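Local coordinates for fucose-specific lectin (Aleuria aurantia, PDB 6GKE), which binds L-fucose specifically, preferring alpha-1,6-linked core fucose on glycoproteins, through five sites set between adjacent blades of a six-bladed beta-propeller, at residues Tyr26-Gln38 against Gly48-Ser61. The protein carries 1 engineered substitution. Residues are numbered along the deposited sequence; the frame is centred on the assembly and turned at random.
Sequences YFQDLNGKIREAQ and GSSQNVIGEAKLFS. With FUC (alpha-L-fucopyranose), chain C; GOL (glycerol), chain D.
Arg35 reaches across to Gly48 and the turn Ser49-Asn52, its chain extended from CG to NE, and NH1 donates to Gly48 O (2.9 Å) in the guanidinium plane. The peptide between Ser49 and Ser50 lies over one face of the same guanidinium, with Ser50 N above its centre. NE forms a salt bridge with Asp29 OD2 (2.8 Å), on the anti lone pair, and Glu3 pairs with NH1, so the group is fixed both in position and in rotation.

The amide of Gln28 works at the other end. With CG anti to the backbone N (chi1 -166°), NE2 gives nearly straight bonds in its own plane to Lys58 O (2.8 Å) and, within 26-38, to Gly32 O; OE1 takes two weak bonds from Phe60 N and Ser61 N, and a water ties it to Ser61 O. Gly32 O also accepts from Ala57 N, nearly in line with its C=O, the two donors arriving from opposite sides of the carbonyl plane.

Between these ends run the third and fourth strands of a four-stranded propeller blade, 33-40 and 46-56, antiparallel and broken by a classic beta bulge in which Ile54 and Gly55 both face Ile34. Ile34 N binds Gly55 O (2.9 Å) and Ile54 N binds Ile34 O (2.8 Å); past the bulge, Glu36 N donates to Asn52 O.

Among apolar groups, Ile34 CG2 meets Ile54 CD1 at 3.8 Å, and both leucine methyls of Leu59 close on Gly32 CA. On the Lys33 face, Lys33 NZ forms a salt bridge with Glu56 OE2 (3.0 Å), its hydrogen bond weak, the two chains side by side.

Glu36 faces the fucose site between this blade and the next: OE1 accepts from fucose O3 and OE2 from fucose O4, each at 2.7 Å, while Tyr26 OH donates to the anti lone pair of OE2 and Arg24 and Trp97 bind the same sugar.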
ATOM      1  N   TYR A  26      15.184  -5.714   6.896  1.00  4.76           N
ATOM      2  CA  TYR A  26      15.006  -4.272   6.936  1.00  4.91           C
ATOM      3  C   TYR A  26      13.897  -3.893   5.960  1.00  4.94           C
ATOM      4  O   TYR A  26      13.838  -4.398   4.833  1.00  5.26           O
ATOM      5  CB  TYR A  26      16.313  -3.542   6.587  1.00  5.00           C
ATOM      6  CG  TYR A  26      17.407  -3.943   7.533  1.00  4.94           C
ATOM      7  CD1 TYR A  26      17.488  -3.394   8.800  1.00  5.18           C
ATOM      8  CD2 TYR A  26      18.272  -4.976   7.215  1.00  5.15           C
ATOM      9  CE1 TYR A  26      18.417  -3.841   9.723  1.00  5.27           C
ATOM     10  CE2 TYR A  26      19.208  -5.435   8.124  1.00  5.30           C
ATOM     11  CZ  TYR A  26      19.268  -4.880   9.388  1.00  5.09           C
ATOM     12  OH  TYR A  26      20.149  -5.380  10.298  1.00  5.60           O
ATOM     13  N   PHE A  27      13.028  -2.987   6.413  1.00  5.01           N
ATOM     14  CA  PHE A  27      11.910  -2.511   5.627  1.00  5.20           C
ATOM     15  C   PHE A  27      11.584  -1.096   6.094  1.00  4.85           C
ATOM     16  O   PHE A  27      12.045  -0.664   7.148  1.00  5.51           O
ATOM     17  CB  PHE A  27      10.704  -3.444   5.780  1.00  5.89           C
ATOM     18  CG  PHE A  27      10.130  -3.497   7.177  1.00  6.29           C
ATOM     19  CD1 PHE A  27      10.615  -4.386   8.127  1.00  7.07           C
ATOM     20  CD2 PHE A  27       9.108  -2.636   7.551  1.00  6.43           C
ATOM     21  CE1 PHE A  27      10.083  -4.412   9.410  1.00  7.52           C
ATOM     22  CE2 PHE A  27       8.578  -2.662   8.832  1.00  7.32           C
ATOM     23  CZ  PHE A  27       9.066  -3.550   9.757  1.00  7.59           C
ATOM     24  N   GLN A  28      10.756  -0.398   5.320  1.00  4.71           N
ATOM     25  CA  GLN A  28      10.382   0.959   5.659  1.00  4.83           C
ATOM     26  C   GLN A  28       8.956   0.985   6.207  1.00  4.92           C
ATOM     27  O   GLN A  28       8.074   0.259   5.743  1.00  5.31           O
ATOM     28  CB  GLN A  28      10.514   1.860   4.432  1.00  5.43           C
ATOM     29  CG  GLN A  28      10.474   3.344   4.753  1.00  5.99           C
ATOM     30  CD  GLN A  28      10.964   4.165   3.587  1.00  6.16           C
ATOM     31  OE1 GLN A  28      10.678   3.858   2.425  1.00  6.21           O
ATOM     32  NE2 GLN A  28      11.712   5.219   3.887  1.00  6.33           N
ATOM     33  N   ASP A  29       8.750   1.867   7.186  1.00  5.13           N
ATOM     34  CA  ASP A  29       7.447   2.066   7.796  1.00  5.37           C
ATOM     35  C   ASP A  29       6.761   3.294   7.178  1.00  5.32           C
ATOM     36  O   ASP A  29       7.295   3.984   6.305  1.00  5.49           O
ATOM     37  CB  ASP A  29       7.548   2.114   9.323  1.00  5.59           C
ATOM     38  CG  ASP A  29       8.205   3.344   9.929  1.00  5.74           C
ATOM     39  OD1 ASP A  29       8.249   4.392   9.254  1.00  5.69           O
ATOM     40  OD2 ASP A  29       8.661   3.235  11.091  1.00  6.80           O
ATOM     41  N   LEU A  30       5.533   3.552   7.635  1.00  5.61           N
ATOM     42  CA  LEU A  30       4.697   4.617   7.061  1.00  5.89           C
ATOM     43  C   LEU A  30       5.302   6.005   7.291  1.00  6.07           C
ATOM     44  O   LEU A  30       4.978   6.935   6.552  1.00  6.94           O
ATOM     45  CB  LEU A  30       3.298   4.567   7.679  1.00  6.33           C
ATOM     46  CG  LEU A  30       2.536   3.264   7.474  1.00  6.98           C
ATOM     47  CD1 LEU A  30       1.203   3.324   8.196  1.00  7.78           C
ATOM     48  CD2 LEU A  30       2.332   2.969   6.001  1.00  8.49           C
ATOM     49  N   ASN A  31       6.159   6.123   8.311  1.00  6.57           N
ATOM     50  CA  ASN A  31       6.807   7.374   8.681  1.00  7.54           C
ATOM     51  C   ASN A  31       8.147   7.565   7.968  1.00  7.22           C
ATOM     52  O   ASN A  31       8.821   8.556   8.228  1.00  9.12           O
ATOM     53  CB  ASN A  31       7.024   7.450  10.192  1.00  8.79           C
ATOM     54  CG  ASN A  31       5.719   7.450  10.950  1.00 10.88           C
ATOM     55  OD1 ASN A  31       4.782   8.137  10.559  1.00 13.15           O
ATOM     56  ND2 ASN A  31       5.643   6.668  12.013  1.00 13.37           N
ATOM     57  N   GLY A  32       8.551   6.610   7.122  1.00  6.41           N
ATOM     58  CA  GLY A  32       9.824   6.690   6.411  1.00  6.47           C
ATOM     59  C   GLY A  32      11.011   6.129   7.186  1.00  5.74           C
ATOM     60  O   GLY A  32      12.139   6.160   6.686  1.00  6.24           O
ATOM     61  N   LYS A  33      10.784   5.620   8.402  1.00  5.49           N
ATOM     62  CA  LYS A  33      11.878   5.020   9.155  1.00  5.50           C
ATOM     63  C   LYS A  33      12.194   3.636   8.590  1.00  5.10           C
ATOM     64  O   LYS A  33      11.321   2.953   8.069  1.00  5.85           O
ATOM     65  CB  LYS A  33      11.534   4.898  10.639  1.00  6.35           C
ATOM     66  CG  LYS A  33      11.116   6.191  11.314  1.00  8.06           C
ATOM     67  CD  LYS A  33      12.114   7.309  11.192  1.00 10.48           C
ATOM     68  CE  LYS A  33      11.607   8.581  11.841  1.00 13.79           C
ATOM     69  NZ  LYS A  33      12.328   9.782  11.364  1.00 17.25           N
ATOM     70  N   ILE A  34      13.460   3.233   8.730  1.00  4.90           N
ATOM     71  CA  ILE A  34      13.890   1.889   8.414  1.00  5.09           C
ATOM     72  C   ILE A  34      13.851   1.089   9.713  1.00  5.01           C
ATOM     73  O   ILE A  34      14.508   1.464  10.683  1.00  5.71           O
ATOM     74  CB  ILE A  34      15.297   1.853   7.786  1.00  5.40           C
ATOM     75  CG1 ILE A  34      15.420   2.783   6.577  1.00  5.97           C
ATOM     76  CG2 ILE A  34      15.663   0.421   7.426  1.00  5.59           C
ATOM     77  CD1 ILE A  34      16.841   3.015   6.119  1.00  6.97           C
ATOM     78  N   ARG A  35      13.063   0.011   9.708  1.00  5.03           N
ATOM     79  CA  ARG A  35      12.934  -0.873  10.844  1.00  5.33           C
ATOM     80  C   ARG A  35      13.643  -2.197  10.577  1.00  5.34           C
ATOM     81  O   ARG A  35      13.856  -2.595   9.432  1.00  5.90           O
ATOM     82  CB  ARG A  35      11.461  -1.159  11.137  1.00  5.75           C
ATOM     83  CG  ARG A  35      10.671   0.054  11.594  1.00  5.99           C
ATOM     84  CD  ARG A  35       9.258  -0.349  11.948  1.00  6.33           C
ATOM     85  NE  ARG A  35       8.458   0.789  12.356  1.00  6.38           N
ATOM     86  CZ  ARG A  35       7.235   0.702  12.857  1.00  7.00           C
ATOM     87  NH1 ARG A  35       6.696  -0.488  13.079  1.00  8.11           N
ATOM     88  NH2 ARG A  35       6.562   1.807  13.123  1.00  7.95           N
ATOM     89  N   GLU A  36      13.976  -2.868  11.679  1.00  5.47           N
ATOM     90  CA  GLU A  36      14.615  -4.168  11.675  1.00  5.57           C
ATOM     91  C   GLU A  36      13.713  -5.187  12.376  1.00  5.71           C
ATOM     92  O   GLU A  36      13.158  -4.897  13.440  1.00  6.18           O
ATOM     93  CB  GLU A  36      15.945  -4.097  12.421  1.00  5.80           C
ATOM     94  CG  GLU A  36      16.788  -5.360  12.344  1.00  5.88           C
ATOM     95  CD  GLU A  36      17.984  -5.298  13.276  1.00  6.04           C
ATOM     96  OE1 GLU A  36      17.752  -5.261  14.500  1.00  6.91           O
ATOM     97  OE2 GLU A  36      19.143  -5.262  12.787  1.00  6.13           O
ATOM     98  N   ALA A  37      13.625  -6.387  11.792  1.00  5.77           N
ATOM     99  CA  ALA A  37      13.104  -7.583  12.468  1.00  5.95           C
ATOM    100  C   ALA A  37      14.241  -8.603  12.547  1.00  5.89           C
ATOM    101  O   ALA A  37      15.153  -8.595  11.703  1.00  6.15           O
ATOM    102  CB  ALA A  37      11.893  -8.139  11.756  1.00  6.37           C
ATOM    103  N   GLN A  38      14.183  -9.467  13.564  1.00  6.28           N
ATOM    104  CA  GLN A  38      15.269 -10.399  13.868  1.00  6.43           C
ATOM    105  C   GLN A  38      14.718 -11.816  14.028  1.00  6.68           C
ATOM    106  O   GLN A  38      13.619 -12.008  14.541  1.00  7.19           O
ATOM    107  CB  GLN A  38      15.976 -10.031  15.175  1.00  6.85           C
ATOM    108  CG  GLN A  38      16.318  -8.554  15.316  1.00  7.14           C
ATOM    109  CD  GLN A  38      15.204  -7.682  15.847  1.00  7.13           C
ATOM    110  OE1 GLN A  38      14.249  -8.139  16.481  1.00  8.02           O
ATOM    111  NE2 GLN A  38      15.327  -6.389  15.599  1.00  7.82           N
ATOM    112  N   GLY A  48      10.461  -5.407  14.325  1.00  6.56           N
ATOM    113  CA  GLY A  48       9.560  -4.816  13.339  1.00  6.71           C
ATOM    114  C   GLY A  48       8.672  -3.695  13.867  1.00  7.15           C
ATOM    115  O   GLY A  48       7.839  -3.194  13.112  1.00  7.40           O
ATOM    116  N   SER A  49       8.839  -3.289  15.134  1.00  7.64           N
ATOM    117  CA  SER A  49       7.968  -2.282  15.752  1.00  8.86           C
ATOM    118  C   SER A  49       8.625  -0.899  15.694  1.00  8.65           C
ATOM    119  O   SER A  49       9.760  -0.743  15.241  1.00  7.95           O
ATOM    120  CB  SER A  49       7.654  -2.658  17.169  1.00 10.72           C
ATOM    121  OG  SER A  49       8.716  -2.263  18.024  1.00 13.10           O
ATOM    122  N   SER A  50       7.919   0.104  16.223  1.00 10.20           N
ATOM    123  CA  SER A  50       8.444   1.465  16.306  1.00 11.34           C
ATOM    124  C   SER A  50       9.677   1.542  17.220  1.00 10.85           C
ATOM    125  O   SER A  50      10.399   2.528  17.176  1.00 13.00           O
ATOM    126  CB  SER A  50       7.381   2.418  16.764  1.00 13.30           C
ATOM    127  OG  SER A  50       7.008   2.129  18.096  1.00 15.79           O
ATOM    128  N   GLN A  51       9.910   0.513  18.046  1.00 10.43           N
ATOM    129  CA  GLN A  51      11.090   0.440  18.918  1.00 11.15           C
ATOM    130  C   GLN A  51      12.287  -0.211  18.203  1.00  9.68           C
ATOM    131  O   GLN A  51      13.324  -0.425  18.831  1.00 11.29           O
ATOM    132  CB  GLN A  51      10.755  -0.350  20.187  1.00 13.66           C
ATOM    133  CG  GLN A  51       9.603   0.237  20.991  1.00 15.82           C
ATOM    134  N   ASN A  52      12.145  -0.519  16.907  1.00  7.90           N
ATOM    135  CA  ASN A  52      13.173  -1.224  16.140  1.00  7.45           C
ATOM    136  C   ASN A  52      13.642  -0.385  14.948  1.00  6.66           C
ATOM    137  O   ASN A  52      14.013  -0.933  13.915  1.00  7.06           O
ATOM    138  CB  ASN A  52      12.657  -2.577  15.652  1.00  7.90           C
ATOM    139  CG  ASN A  52      12.281  -3.487  16.799  1.00  8.92           C
ATOM    140  OD1 ASN A  52      11.098  -3.709  17.055  1.00  9.65           O
ATOM    141  ND2 ASN A  52      13.283  -3.991  17.504  1.00 10.91           N
ATOM    142  N   VAL A  53      13.657   0.940  15.111  1.00  6.96           N
ATOM    143  CA  VAL A  53      14.119   1.833  14.067  1.00  6.68           C
ATOM    144  C   VAL A  53      15.652   1.872  14.087  1.00  6.86           C
ATOM    145  O   VAL A  53      16.258   2.066  15.138  1.00  8.69           O
ATOM    146  CB  VAL A  53      13.513   3.232  14.244  1.00  7.34           C
ATOM    147  CG1 VAL A  53      14.185   4.261  13.346  1.00  7.46           C
ATOM    148  CG2 VAL A  53      12.013   3.203  14.013  1.00  8.11           C
ATOM    149  N   ILE A  54      16.263   1.711  12.906  1.00  6.34           N
ATOM    150  CA  ILE A  54      17.723   1.717  12.758  1.00  6.74           C
ATOM    151  C   ILE A  54      18.205   2.923  11.942  1.00  6.52           C
ATOM    152  O   ILE A  54      19.406   3.191  11.914  1.00  7.38           O
ATOM    153  CB  ILE A  54      18.240   0.382  12.175  1.00  7.11           C
ATOM    154  CG1 ILE A  54      17.839   0.121  10.717  1.00  7.71           C
ATOM    155  CG2 ILE A  54      17.825  -0.762  13.086  1.00  7.90           C
ATOM    156  CD1 ILE A  54      18.721   0.769   9.679  1.00  7.90           C
ATOM    157  N   GLY A  55      17.286   3.618  11.269  1.00  6.54           N
ATOM    158  CA  GLY A  55      17.631   4.743  10.430  1.00  6.59           C
ATOM    159  C   GLY A  55      16.384   5.283   9.769  1.00  5.91           C
ATOM    160  O   GLY A  55      15.268   4.945  10.164  1.00  6.14           O
ATOM    161  N   GLU A  56      16.570   6.124   8.756  1.00  6.12           N
ATOM    162  CA  GLU A  56      15.464   6.731   8.038  1.00  6.32           C
ATOM    163  C   GLU A  56      15.945   7.060   6.630  1.00  5.80           C
ATOM    164  O   GLU A  56      17.146   7.163   6.395  1.00  6.47           O
ATOM    165  CB  GLU A  56      14.956   7.975   8.759  1.00  7.85           C
ATOM    166  CG  GLU A  56      15.957   9.101   8.859  1.00 10.25           C
ATOM    167  CD  GLU A  56      15.391  10.219   9.712  1.00 13.88           C
ATOM    168  OE1 GLU A  56      15.014  11.256   9.154  1.00 18.80           O
ATOM    169  OE2 GLU A  56      15.269  10.016  10.935  1.00 19.39           O
ATOM    170  N   ALA A  57      14.991   7.227   5.719  1.00  5.38           N
ATOM    171  CA  ALA A  57      15.311   7.451   4.328  1.00  5.43           C
ATOM    172  C   ALA A  57      14.113   8.131   3.669  1.00  5.09           C
ATOM    173  O   ALA A  57      13.037   8.209   4.263  1.00  5.64           O
ATOM    174  CB  ALA A  57      15.648   6.142   3.660  1.00  5.38           C
ATOM    175  N   LYS A  58      14.281   8.589   2.428  1.00  4.95           N
ATOM    176  CA  LYS A  58      13.133   9.111   1.712  1.00  5.01           C
ATOM    177  C   LYS A  58      12.062   8.021   1.647  1.00  4.83           C
ATOM    178  O   LYS A  58      12.367   6.831   1.635  1.00  4.93           O
ATOM    179  CB  LYS A  58      13.496   9.592   0.304  1.00  4.97           C
ATOM    180  CG  LYS A  58      13.722   8.512  -0.746  1.00  5.25           C
ATOM    181  CD  LYS A  58      13.848   9.090  -2.137  1.00  5.43           C
ATOM    182  CE  LYS A  58      13.952   8.037  -3.217  1.00  5.60           C
ATOM    183  NZ  LYS A  58      13.943   8.671  -4.556  1.00  5.88           N
ATOM    184  N   LEU A  59      10.797   8.433   1.602  1.00  5.16           N
ATOM    185  CA  LEU A  59       9.734   7.456   1.437  1.00  5.24           C
ATOM    186  C   LEU A  59       9.975   6.695   0.126  1.00  5.13           C
ATOM    187  O   LEU A  59      10.309   7.293  -0.891  1.00  5.56           O
ATOM    188  CB  LEU A  59       8.358   8.128   1.460  1.00  5.75           C
ATOM    189  CG  LEU A  59       7.732   8.323   2.843  1.00  6.84           C
ATOM    190  CD1 LEU A  59       7.368   6.994   3.485  1.00  7.15           C
ATOM    191  CD2 LEU A  59       8.611   9.129   3.779  1.00  7.84           C
ATOM    192  N   PHE A  60       9.803   5.369   0.179  1.00  4.93           N
ATOM    193  CA  PHE A  60       9.989   4.453  -0.967  1.00  4.95           C
ATOM    194  C   PHE A  60      11.468   4.378  -1.373  1.00  4.77           C
ATOM    195  O   PHE A  60      11.785   3.970  -2.485  1.00  5.19           O
ATOM    196  CB  PHE A  60       9.074   4.819  -2.145  1.00  5.11           C
ATOM    197  CG  PHE A  60       7.638   5.003  -1.730  1.00  5.28           C
ATOM    198  CD1 PHE A  60       6.811   3.909  -1.544  1.00  5.62           C
ATOM    199  CD2 PHE A  60       7.121   6.265  -1.484  1.00  5.85           C
ATOM    200  CE1 PHE A  60       5.501   4.070  -1.121  1.00  5.96           C
ATOM    201  CE2 PHE A  60       5.807   6.427  -1.072  1.00  6.17           C
ATOM    202  CZ  PHE A  60       5.002   5.329  -0.888  1.00  5.96           C
ATOM    203  N   SER A  61      12.374   4.692  -0.446  1.00  4.77           N
ATOM    204  CA  SER A  61      13.797   4.561  -0.688  1.00  4.71           C
ATOM    205  C   SER A  61      14.141   3.134  -1.083  1.00  4.53           C
ATOM    206  O   SER A  61      13.661   2.172  -0.476  1.00  4.76           O
ATOM    207  CB  SER A  61      14.583   4.905   0.551  1.00  4.99           C
ATOM    208  OG  SER A  61      15.979   4.681   0.373  1.00  5.25           O
TER
HETATM  209  C1  FUC C 401      20.690  -7.346  17.859  1.00 10.43           C
HETATM  210  C2  FUC C 401      19.789  -6.275  17.276  1.00  8.93           C
HETATM  211  C3  FUC C 401      20.612  -5.207  16.561  1.00  7.56           C
HETATM  212  C4  FUC C 401      21.554  -5.847  15.554  1.00  6.78           C
HETATM  213  C5  FUC C 401      22.418  -6.882  16.267  1.00  7.33           C
HETATM  214  C6  FUC C 401      23.374  -7.615  15.337  1.00  7.62           C
HETATM  215  O1  FUC C 401      21.404  -6.757  18.938  1.00 14.35           O
HETATM  216  O2  FUC C 401      19.043  -5.665  18.336  1.00 12.06           O
HETATM  217  O3  FUC C 401      19.746  -4.243  15.952  1.00  7.31           O
HETATM  218  O4  FUC C 401      20.834  -6.505  14.506  1.00  6.67           O
HETATM  219  O5  FUC C 401      21.565  -7.861  16.865  1.00  8.17           O
HETATM  220  C1  GOL D 402      16.809  -0.756  17.861  1.00 20.29           C
HETATM  221  O1  GOL D 402      17.684   0.064  18.643  1.00 23.04           O
HETATM  222  C2  GOL D 402      17.657  -1.644  16.967  1.00 18.38           C
HETATM  223  O2  GOL D 402      18.446  -2.526  17.786  1.00 18.62           O
HETATM  224  C3  GOL D 402      16.773  -2.379  15.955  1.00 17.50           C
HETATM  225  O3  GOL D 402      15.908  -3.340  16.554  1.00 16.73           O
HETATM  226  O   HOH W   1      11.239   1.617   0.629  1.00  5.93           O
HETATM  227  O   HOH W   2      13.795  -6.954  18.891  1.00 29.19           O